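Local coordinates for alpha-amylase (Eisenia fetida, PDB 6M4K), which probably hydrolyses internal alpha-1,4-glucosidic linkages of starch-like polysaccharides, as a calcium-binding, cold-active alpha-amylase of glycoside hydrolase family 13, at residues D124-P129 / G167-D172; G149-Y154 / C202-P207; R54-T57 / W63-R66. All blocks are in the same frame, centred on the assembly; numbering follows the deposited sequence. Where two conformers were deposited one is given.

In the fold
All three contacts belong to the (beta/alpha)8 catalytic domain. Contacts 1 and 2 share one calcium ion and its three waters: contact 1 supplies Asp170 and contact 2 the carbonyl of His204. Their centres lie about 16 Å apart, they touch where Glu150 packs against Gly167, and their segments alternate along the chain. Contact 3 lies away from the metal, in the loop between barrel strand 44-47 and helix 81-93, its nearest atoms about 7 Å from contact 1. Contact 2 is buried and works by van der Waals packing on a histidine; contacts 1 and 3 are partly buried, contact 1 built round an arginine side chain, contact 3 on one straight hydrogen bond.

Contact 1: D124-P129 / G167-D172; sequences DSLQYP and GLRDLD. With CA (calcium ion), chain B.
The Arg169 side chain meets Asp124, Leu126 and Tyr128 in a loop-to-loop contact within the long excursion between barrel strand 97-102 and helix 176-192, the region known as domain B in this family. Neither segment is helix or strand, and the arginine takes part in every pair. Its CG, set anti to the carbonyl carbon by chi1 (-56°), lies 3.9 Å from Leu126 CD1 and from Tyr128 OH; the bend at chi2 then turns the chain on toward Gly167 and Asp124. The methyl of Leu126 comes in at the rim of the guanidinium, near its plane, with its CD1 4.1 Å from Arg169 NE, though a second conformer of the leucine makes this less certain; Tyr128 instead brings its phenol oxygen against the aliphatic part, its ring nearly perpendicular to the guanidinium (82°). That hydroxyl has its polar partner in Thr108.

The charged end is held mainly by backbone carbonyls rather than by the facing side chains. Arg169 NH1 donates to Gly167 O (2.8 Å, 146°) on a lone pair of that carbonyl, and NE bonds to Gly123 O. Asp124 OD1 is only a long salt-bridge partner, 3.9 Å from Arg169 NH2, and is itself bonded to Gly111 N.

Next along the chain, Asp170 grips the calcium ion with both carboxylate oxygens, joining Asn105 OD1 and the carbonyls of Arg161 and His204. A calcium-bound water also donates to Leu171 O. Thus the two carbonyls probably fix the guanidinium's orientation, the long Asp124 pairing adding a weaker electrostatic term, while Asp170 gives its charge to the calcium ion.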
loop_
_atom_site.group_PDB
_atom_site.type_symbol
_atom_site.label_atom_id
_atom_site.label_comp_id
_atom_site.label_asym_id
_atom_site.label_seq_id
_atom_site.Cartn_x
_atom_site.Cartn_y
_atom_site.Cartn_z
ATOM N N ASP A 124 -31.533 -0.038 -4.364
ATOM C CA ASP A 124 -32.623 -0.712 -5.060
ATOM C C ASP A 124 -33.231 0.177 -6.139
ATOM O O ASP A 124 -33.603 -0.310 -7.213
ATOM C CB ASP A 124 -33.695 -1.146 -4.061
ATOM C CG ASP A 124 -33.158 -2.082 -2.988
ATOM O OD1 ASP A 124 -32.138 -2.760 -3.228
ATOM O OD2 ASP A 124 -33.771 -2.163 -1.904
ATOM N N SER A 125 -33.352 1.474 -5.875
ATOM C CA SER A 125 -33.845 2.414 -6.871
ATOM C C SER A 125 -32.721 3.161 -7.570
ATOM O O SER A 125 -32.996 3.931 -8.495
ATOM C CB SER A 125 -34.823 3.411 -6.240
ATOM O OG SER A 125 -34.171 4.171 -5.238
ATOM N N LEU A 126 -31.460 2.933 -7.158
ATOM C CA LEU A 126 -30.297 3.613 -7.740
ATOM C C LEU A 126 -30.388 5.127 -7.577
ATOM O O LEU A 126 -30.048 5.886 -8.485
ATOM C CB LEU A 126 -30.074 3.227 -9.205
ATOM C CG LEU A 126 -29.173 2.044 -9.548
ATOM C CD1 LEU A 126 -29.421 0.885 -8.616
ATOM C CD2 LEU A 126 -29.400 1.623 -10.987
ATOM N N GLN A 127 -30.847 5.574 -6.413
ATOM C CA GLN A 127 -30.997 6.996 -6.127
ATOM C C GLN A 127 -29.962 7.428 -5.097
ATOM O O GLN A 127 -29.935 6.903 -3.973
ATOM C CB GLN A 127 -32.420 7.312 -5.661
ATOM C CG GLN A 127 -33.443 7.003 -6.758
ATOM C CD GLN A 127 -34.841 7.472 -6.410
ATOM O OE1 GLN A 127 -35.062 8.125 -5.387
ATOM N NE2 GLN A 127 -35.801 7.143 -7.268
ATOM N N TYR A 128 -29.109 8.383 -5.489
ATOM C CA TYR A 128 -28.055 8.927 -4.631
ATOM C C TYR A 128 -28.192 10.438 -4.696
ATOM O O TYR A 128 -27.463 11.110 -5.435
ATOM C CB TYR A 128 -26.677 8.438 -5.081
ATOM C CG TYR A 128 -26.574 6.942 -5.002
ATOM C CD1 TYR A 128 -27.011 6.141 -6.051
ATOM C CD2 TYR A 128 -26.082 6.319 -3.857
ATOM C CE1 TYR A 128 -26.954 4.775 -5.981
ATOM C CE2 TYR A 128 -26.015 4.944 -3.776
ATOM C CZ TYR A 128 -26.458 4.174 -4.839
ATOM O OH TYR A 128 -26.382 2.800 -4.789
ATOM N N PRO A 129 -29.146 11.005 -3.947
ATOM C CA PRO A 129 -29.453 12.436 -4.097
ATOM C C PRO A 129 -28.336 13.368 -3.665
ATOM O O PRO A 129 -28.386 14.554 -4.011
ATOM C CB PRO A 129 -30.702 12.623 -3.223
ATOM C CG PRO A 129 -31.311 11.259 -3.134
ATOM C CD PRO A 129 -30.143 10.311 -3.113
ATOM N N GLY A 167 -22.313 -7.219 -6.213
ATOM C CA GLY A 167 -23.542 -6.462 -6.078
ATOM C C GLY A 167 -23.390 -4.959 -5.956
ATOM O O GLY A 167 -24.406 -4.254 -5.898
ATOM N N LEU A 168 -22.165 -4.438 -5.907
ATOM C CA LEU A 168 -21.975 -2.996 -5.850
ATOM C C LEU A 168 -22.505 -2.364 -7.130
ATOM O O LEU A 168 -22.101 -2.738 -8.232
ATOM C CB LEU A 168 -20.485 -2.697 -5.692
ATOM C CG LEU A 168 -19.871 -3.213 -4.392
ATOM C CD1 LEU A 168 -18.347 -3.237 -4.539
ATOM C CD2 LEU A 168 -20.288 -2.359 -3.214
ATOM N N ARG A 169 -23.427 -1.415 -6.984
ATOM C CA ARG A 169 -24.066 -0.816 -8.150
ATOM C C ARG A 169 -23.024 -0.094 -8.999
ATOM O O ARG A 169 -22.295 0.777 -8.516
ATOM C CB ARG A 169 -25.197 0.120 -7.716
ATOM C CG ARG A 169 -26.283 -0.526 -6.810
ATOM C CD ARG A 169 -26.628 -1.960 -7.173
ATOM N NE ARG A 169 -27.929 -2.393 -6.648
ATOM C CZ ARG A 169 -28.174 -3.597 -6.145
ATOM N NH1 ARG A 169 -27.213 -4.509 -6.044
ATOM N NH2 ARG A 169 -29.400 -3.899 -5.733
ATOM N N ASP A 170 -22.961 -0.458 -10.270
ATOM C CA ASP A 170 -21.797 -0.180 -11.099
ATOM C C ASP A 170 -22.026 1.081 -11.920
ATOM O O ASP A 170 -22.935 1.122 -12.756
ATOM C CB ASP A 170 -21.532 -1.372 -12.012
ATOM C CG ASP A 170 -20.139 -1.348 -12.584
ATOM O OD1 ASP A 170 -19.181 -1.524 -11.794
ATOM O OD2 ASP A 170 -19.972 -1.161 -13.809
ATOM N N LEU A 171 -21.200 2.100 -11.703
ATOM C CA LEU A 171 -21.384 3.367 -12.404
ATOM C C LEU A 171 -21.036 3.244 -13.883
ATOM O O LEU A 171 -20.148 2.488 -14.280
ATOM C CB LEU A 171 -20.546 4.469 -11.756
ATOM C CG LEU A 171 -21.134 5.003 -10.448
ATOM C CD1 LEU A 171 -20.075 5.778 -9.657
ATOM C CD2 LEU A 171 -22.376 5.856 -10.718
ATOM N N ASP A 172 -21.746 4.014 -14.708
ATOM C CA ASP A 172 -21.459 4.067 -16.142
ATOM C C ASP A 172 -20.360 5.096 -16.375
ATOM O O ASP A 172 -20.613 6.277 -16.611
ATOM C CB ASP A 172 -22.720 4.380 -16.940
ATOM C CG ASP A 172 -22.461 4.426 -18.430
ATOM O OD1 ASP A 172 -21.346 4.049 -18.846
ATOM O OD2 ASP A 172 -23.378 4.820 -19.183
HETATM CA CA CA B . -17.458 -1.136 -13.566
HETATM O O HOH W 1 -18.075 1.243 -13.150
HETATM O O HOH W 2 -17.535 -3.605 -12.858
HETATM O O HOH W 3 -17.227 0.137 -15.724
#

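Contact 2: G149-Y154 / C202-P207; sequences GEIHDY and CKHMWP. With CA (calcium ion), chain B.
Ile151 pushes the CD1 methyl at its tip against the imidazole of His204, and this is the tight spot of the contact: CD1 lies 3.3 Å from His204 ND1 and 3.5 Å from CE1 of the same ring. The approach is oblique to the ring. With CG1 anti to the carbonyl carbon (chi1 -56°), the long branch of Ile151 runs toward the histidine, while its CG2 covers one face of the Tyr154 ring, 3.6 Å above the plane and toward the rim. The imidazole is further confined by its chain neighbour, whose Lys203 CG lies 3.3 Å above one His204 face.

Packing is looser at Tyr154, which is only partly exposed but follows the exposed His152 and Asp153 in the same loop. Its OH stands at the edge of the His204 imidazole, in that ring's plane, 3.8 Å from CE1; its CE2 stays 4.1 Å from Lys203 CE, which comes to the edge of the phenol ring. The ammonium of Lys203 is held by Ile238 and by a salt bridge to Glu243.

The contact joins the loop preceding helix 157-162 to the short 3-10 turn that follows barrel strand 196-199, so it bridges domain B and the barrel, where the calcium ion of this family sits. His204 O binds that ion at 2.4 Å, whereas its ND1 finds a polar partner at Val160. Thus the backbone of His204 serves the metal while its ring, packed by Ile151 and Lys203 carbons, edged by the Tyr154 hydroxyl and tied to helix 157-162, is likely to be kept from turning.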
loop_
_atom_site.group_PDB
_atom_site.type_symbol
_atom_site.label_atom_id
_atom_site.label_comp_id
_atom_site.label_asym_id
_atom_site.label_seq_id
_atom_site.Cartn_x
_atom_site.Cartn_y
_atom_site.Cartn_z
ATOM N N GLY A 149 -26.835 -10.222 -12.149
ATOM C CA GLY A 149 -26.232 -8.921 -12.359
ATOM C C GLY A 149 -24.820 -8.778 -11.837
ATOM O O GLY A 149 -24.259 -7.676 -11.909
ATOM N N GLU A 150 -24.227 -9.845 -11.316
ATOM C CA GLU A 150 -22.892 -9.769 -10.746
ATOM C C GLU A 150 -21.864 -10.391 -11.682
ATOM O O GLU A 150 -22.191 -10.988 -12.709
ATOM C CB GLU A 150 -22.867 -10.421 -9.360
ATOM C CG GLU A 150 -23.883 -9.779 -8.416
ATOM C CD GLU A 150 -23.758 -10.236 -6.976
ATOM O OE1 GLU A 150 -22.784 -10.945 -6.644
ATOM O OE2 GLU A 150 -24.647 -9.877 -6.171
ATOM N N ILE A 151 -20.600 -10.211 -11.325
ATOM C CA ILE A 151 -19.488 -10.707 -12.120
ATOM C C ILE A 151 -19.235 -12.154 -11.736
ATOM O O ILE A 151 -19.186 -12.489 -10.546
ATOM C CB ILE A 151 -18.229 -9.859 -11.876
ATOM C CG1 ILE A 151 -18.500 -8.382 -12.172
ATOM C CG2 ILE A 151 -17.067 -10.388 -12.703
ATOM C CD1 ILE A 151 -17.422 -7.456 -11.628
ATOM N N HIS A 152 -19.067 -13.007 -12.737
ATOM C CA HIS A 152 -18.694 -14.396 -12.498
ATOM C C HIS A 152 -17.556 -14.873 -13.390
ATOM O O HIS A 152 -16.699 -15.630 -12.925
ATOM C CB HIS A 152 -19.920 -15.315 -12.644
ATOM C CG HIS A 152 -21.077 -14.914 -11.784
ATOM N ND1 HIS A 152 -21.098 -15.118 -10.421
ATOM C CD2 HIS A 152 -22.247 -14.304 -12.091
ATOM C CE1 HIS A 152 -22.235 -14.660 -9.927
ATOM N NE2 HIS A 152 -22.950 -14.162 -10.920
ATOM N N ASP A 153 -17.511 -14.438 -14.650
ATOM C CA ASP A 153 -16.547 -14.929 -15.634
ATOM C C ASP A 153 -15.449 -13.884 -15.810
ATOM O O ASP A 153 -15.615 -12.912 -16.549
ATOM C CB ASP A 153 -17.257 -15.202 -16.958
ATOM C CG ASP A 153 -16.334 -15.781 -18.021
ATOM O OD1 ASP A 153 -15.112 -15.919 -17.781
ATOM O OD2 ASP A 153 -16.844 -16.089 -19.120
ATOM N N TYR A 154 -14.301 -14.118 -15.173
ATOM C CA TYR A 154 -13.172 -13.201 -15.293
ATOM C C TYR A 154 -12.392 -13.356 -16.599
ATOM O O TYR A 154 -11.384 -12.668 -16.783
ATOM C CB TYR A 154 -12.273 -13.267 -14.045
ATOM C CG TYR A 154 -12.870 -12.499 -12.880
ATOM C CD1 TYR A 154 -13.854 -13.064 -12.077
ATOM C CD2 TYR A 154 -12.480 -11.193 -12.612
ATOM C CE1 TYR A 154 -14.421 -12.357 -11.024
ATOM C CE2 TYR A 154 -13.038 -10.477 -11.561
ATOM C CZ TYR A 154 -14.007 -11.061 -10.770
ATOM O OH TYR A 154 -14.569 -10.346 -9.730
ATOM N N CYS A 202 -9.847 -0.692 -10.127
ATOM C CA CYS A 202 -9.640 -0.269 -11.511
ATOM C C CYS A 202 -9.820 -1.398 -12.517
ATOM O O CYS A 202 -10.133 -1.119 -13.680
ATOM C CB CYS A 202 -8.274 0.395 -11.688
ATOM S SG CYS A 202 -8.217 2.085 -11.090
ATOM N N LYS A 203 -9.602 -2.662 -12.127
ATOM C CA LYS A 203 -9.860 -3.746 -13.076
ATOM C C LYS A 203 -11.311 -3.765 -13.530
ATOM O O LYS A 203 -11.612 -4.286 -14.611
ATOM C CB LYS A 203 -9.468 -5.115 -12.513
ATOM C CG LYS A 203 -10.478 -5.738 -11.567
ATOM C CD LYS A 203 -9.885 -6.961 -10.873
ATOM C CE LYS A 203 -9.699 -8.118 -11.837
ATOM N NZ LYS A 203 -9.128 -9.315 -11.124
ATOM N N HIS A 204 -12.207 -3.193 -12.732
ATOM C CA HIS A 204 -13.633 -3.137 -13.019
ATOM C C HIS A 204 -14.032 -1.893 -13.797
ATOM O O HIS A 204 -15.229 -1.694 -14.053
ATOM C CB HIS A 204 -14.395 -3.267 -11.704
ATOM C CG HIS A 204 -14.104 -4.556 -11.011
ATOM N ND1 HIS A 204 -14.577 -5.761 -11.476
ATOM C CD2 HIS A 204 -13.328 -4.844 -9.938
ATOM C CE1 HIS A 204 -14.130 -6.736 -10.702
ATOM N NE2 HIS A 204 -13.371 -6.204 -9.762
ATOM N N MET A 205 -13.073 -1.060 -14.183
ATOM C CA MET A 205 -13.342 0.094 -15.020
ATOM C C MET A 205 -12.610 -0.046 -16.346
ATOM O O MET A 205 -11.604 -0.750 -16.456
ATOM C CB MET A 205 -12.964 1.399 -14.309
ATOM C CG MET A 205 -13.876 1.673 -13.112
ATOM S SD MET A 205 -13.495 3.152 -12.165
ATOM C CE MET A 205 -11.966 2.670 -11.364
ATOM N N TRP A 206 -13.139 0.625 -17.366
ATOM C CA TRP A 206 -12.491 0.639 -18.677
ATOM C C TRP A 206 -11.347 1.644 -18.660
ATOM O O TRP A 206 -11.539 2.780 -18.220
ATOM C CB TRP A 206 -13.494 1.041 -19.764
ATOM C CG TRP A 206 -14.592 0.046 -19.956
ATOM C CD1 TRP A 206 -15.846 0.104 -19.428
ATOM C CD2 TRP A 206 -14.541 -1.161 -20.731
ATOM N NE1 TRP A 206 -16.577 -0.993 -19.810
ATOM C CE2 TRP A 206 -15.800 -1.782 -20.614
ATOM C CE3 TRP A 206 -13.555 -1.776 -21.513
ATOM C CZ2 TRP A 206 -16.098 -2.994 -21.237
ATOM C CZ3 TRP A 206 -13.853 -2.985 -22.120
ATOM C CH2 TRP A 206 -15.116 -3.572 -21.989
ATOM N N PRO A 207 -10.151 1.269 -19.126
ATOM C CA PRO A 207 -9.059 2.252 -19.213
ATOM C C PRO A 207 -9.448 3.528 -19.943
ATOM O O PRO A 207 -9.011 4.613 -19.552
ATOM C CB PRO A 207 -7.955 1.476 -19.943
ATOM C CG PRO A 207 -8.195 0.051 -19.538
ATOM C CD PRO A 207 -9.701 -0.101 -19.423
HETATM CA CA CA B . -17.458 -1.136 -13.566
HETATM O O HOH W 2 -17.535 -3.605 -12.858
HETATM O O HOH W 3 -17.227 0.137 -15.724
HETATM O O HOH W 1 -18.075 1.243 -13.150
#

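Contact 3: R54-T57 / W63-R66; sequences RIVT and WWQR
At Gln65 the first torsion (chi1 75°) places CG between the backbone N and the carbonyl carbon, and from there the extended chain carries its amide across to the backbone of Val56. Val56 N donates to Gln65 OE1 at 2.9 Å; the N-H...O angle of 176° makes the bond almost straight, although the donor is tilted 16° from the amide carbonyl plane. Alongside, Arg54 O lies against the length of the glutamine side chain, 3.3 Å from Gln65 CB and 3.4 Å from Gln65 CG.

Both segments belong to one loop between barrel strand 44-47 and helix 81-93, closed on itself over five intervening residues, and Gln65 lies in a 3-10 turn that begins at Trp63. With an alanine in place of Gln65, Val56 N would probably be left without its acceptor and a gap would open beside Arg54 O.

An apolar patch adjoins the bond. Val56 meets the six-membered ring of Trp64 with both methyls, CG2 coming in obliquely 3.9 Å from CZ3 and CG1 lying 4.0 Å from CH2, and CG2 also meets Gln65 CB at 3.8 Å. The guanidinium of Arg54 leads away from this patch, to Gln68 and Gly110.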
loop_
_atom_site.group_PDB
_atom_site.type_symbol
_atom_site.label_atom_id
_atom_site.label_comp_id
_atom_site.label_asym_id
_atom_site.label_seq_id
_atom_site.Cartn_x
_atom_site.Cartn_y
_atom_site.Cartn_z
ATOM N N ARG A 54 -21.255 4.672 2.954
ATOM C CA ARG A 54 -22.336 3.973 3.630
ATOM C C ARG A 54 -22.013 3.819 5.110
ATOM O O ARG A 54 -20.861 3.601 5.499
ATOM C CB ARG A 54 -22.499 2.591 2.995
ATOM C CG ARG A 54 -23.769 1.843 3.404
ATOM C CD ARG A 54 -23.927 0.540 2.637
ATOM N NE ARG A 54 -25.224 -0.072 2.944
ATOM C CZ ARG A 54 -25.910 -0.838 2.101
ATOM N NH1 ARG A 54 -25.444 -1.100 0.891
ATOM N NH2 ARG A 54 -27.093 -1.329 2.462
ATOM N N ILE A 55 -23.042 3.937 5.943
ATOM C CA ILE A 55 -22.958 3.503 7.326
ATOM C C ILE A 55 -23.677 2.165 7.401
ATOM O O ILE A 55 -24.873 2.073 7.084
ATOM C CB ILE A 55 -23.574 4.532 8.286
ATOM C CG1 ILE A 55 -22.787 5.845 8.249
ATOM C CG2 ILE A 55 -23.593 3.972 9.709
ATOM C CD1 ILE A 55 -21.337 5.694 8.668
ATOM N N VAL A 56 -22.942 1.125 7.784
ATOM C CA VAL A 56 -23.471 -0.226 7.903
ATOM C C VAL A 56 -23.503 -0.556 9.385
ATOM O O VAL A 56 -22.477 -0.477 10.070
ATOM C CB VAL A 56 -22.608 -1.234 7.136
ATOM C CG1 VAL A 56 -23.073 -2.655 7.413
ATOM C CG2 VAL A 56 -22.633 -0.932 5.634
ATOM N N THR A 57 -24.681 -0.921 9.880
ATOM C CA THR A 57 -24.830 -1.300 11.278
ATOM C C THR A 57 -25.048 -2.793 11.478
ATOM O O THR A 57 -24.934 -3.270 12.616
ATOM C CB THR A 57 -25.952 -0.491 11.951
ATOM O OG1 THR A 57 -27.159 -0.612 11.195
ATOM C CG2 THR A 57 -25.583 0.978 12.027
ATOM N N TRP A 63 -15.081 -2.280 8.326
ATOM C CA TRP A 63 -14.173 -1.445 7.534
ATOM C C TRP A 63 -14.704 -1.255 6.120
ATOM O O TRP A 63 -14.553 -0.173 5.540
ATOM C CB TRP A 63 -12.755 -2.037 7.496
ATOM C CG TRP A 63 -12.699 -3.350 6.824
ATOM C CD1 TRP A 63 -12.875 -4.577 7.405
ATOM C CD2 TRP A 63 -12.485 -3.597 5.426
ATOM N NE1 TRP A 63 -12.783 -5.564 6.460
ATOM C CE2 TRP A 63 -12.545 -4.993 5.235
ATOM C CE3 TRP A 63 -12.259 -2.772 4.316
ATOM C CZ2 TRP A 63 -12.377 -5.587 3.985
ATOM C CZ3 TRP A 63 -12.101 -3.361 3.069
ATOM C CH2 TRP A 63 -12.154 -4.756 2.916
ATOM N N TRP A 64 -15.370 -2.266 5.570
ATOM C CA TRP A 64 -15.722 -2.220 4.155
ATOM C C TRP A 64 -16.858 -1.259 3.836
ATOM O O TRP A 64 -17.117 -1.006 2.654
ATOM C CB TRP A 64 -15.956 -3.615 3.578
ATOM C CG TRP A 64 -16.806 -4.546 4.374
ATOM C CD1 TRP A 64 -16.364 -5.628 5.085
ATOM C CD2 TRP A 64 -18.235 -4.542 4.493
ATOM N NE1 TRP A 64 -17.424 -6.289 5.645
ATOM C CE2 TRP A 64 -18.583 -5.646 5.306
ATOM C CE3 TRP A 64 -19.249 -3.726 3.987
ATOM C CZ2 TRP A 64 -19.904 -5.948 5.631
ATOM C CZ3 TRP A 64 -20.577 -4.026 4.328
ATOM C CH2 TRP A 64 -20.879 -5.136 5.136
ATOM N N GLN A 65 -17.542 -0.702 4.844
ATOM C CA GLN A 65 -18.541 0.322 4.557
ATOM C C GLN A 65 -17.924 1.510 3.819
ATOM O O GLN A 65 -18.616 2.190 3.052
ATOM C CB GLN A 65 -19.237 0.773 5.851
ATOM C CG GLN A 65 -18.379 1.670 6.702
ATOM C CD GLN A 65 -19.005 2.041 8.040
ATOM O OE1 GLN A 65 -20.155 1.682 8.336
ATOM N NE2 GLN A 65 -18.249 2.767 8.855
ATOM N N ARG A 66 -16.621 1.751 4.012
ATOM C CA ARG A 66 -15.972 2.893 3.377
ATOM C C ARG A 66 -15.735 2.690 1.890
ATOM O O ARG A 66 -15.416 3.668 1.203
ATOM C CB ARG A 66 -14.672 3.257 4.099
ATOM C CG ARG A 66 -14.941 3.705 5.524
ATOM C CD ARG A 66 -13.689 4.156 6.222
ATOM N NE ARG A 66 -13.235 5.474 5.763
ATOM C CZ ARG A 66 -12.401 6.229 6.461
ATOM N NH1 ARG A 66 -11.957 5.797 7.636
ATOM N NH2 ARG A 66 -12.022 7.423 6.021
#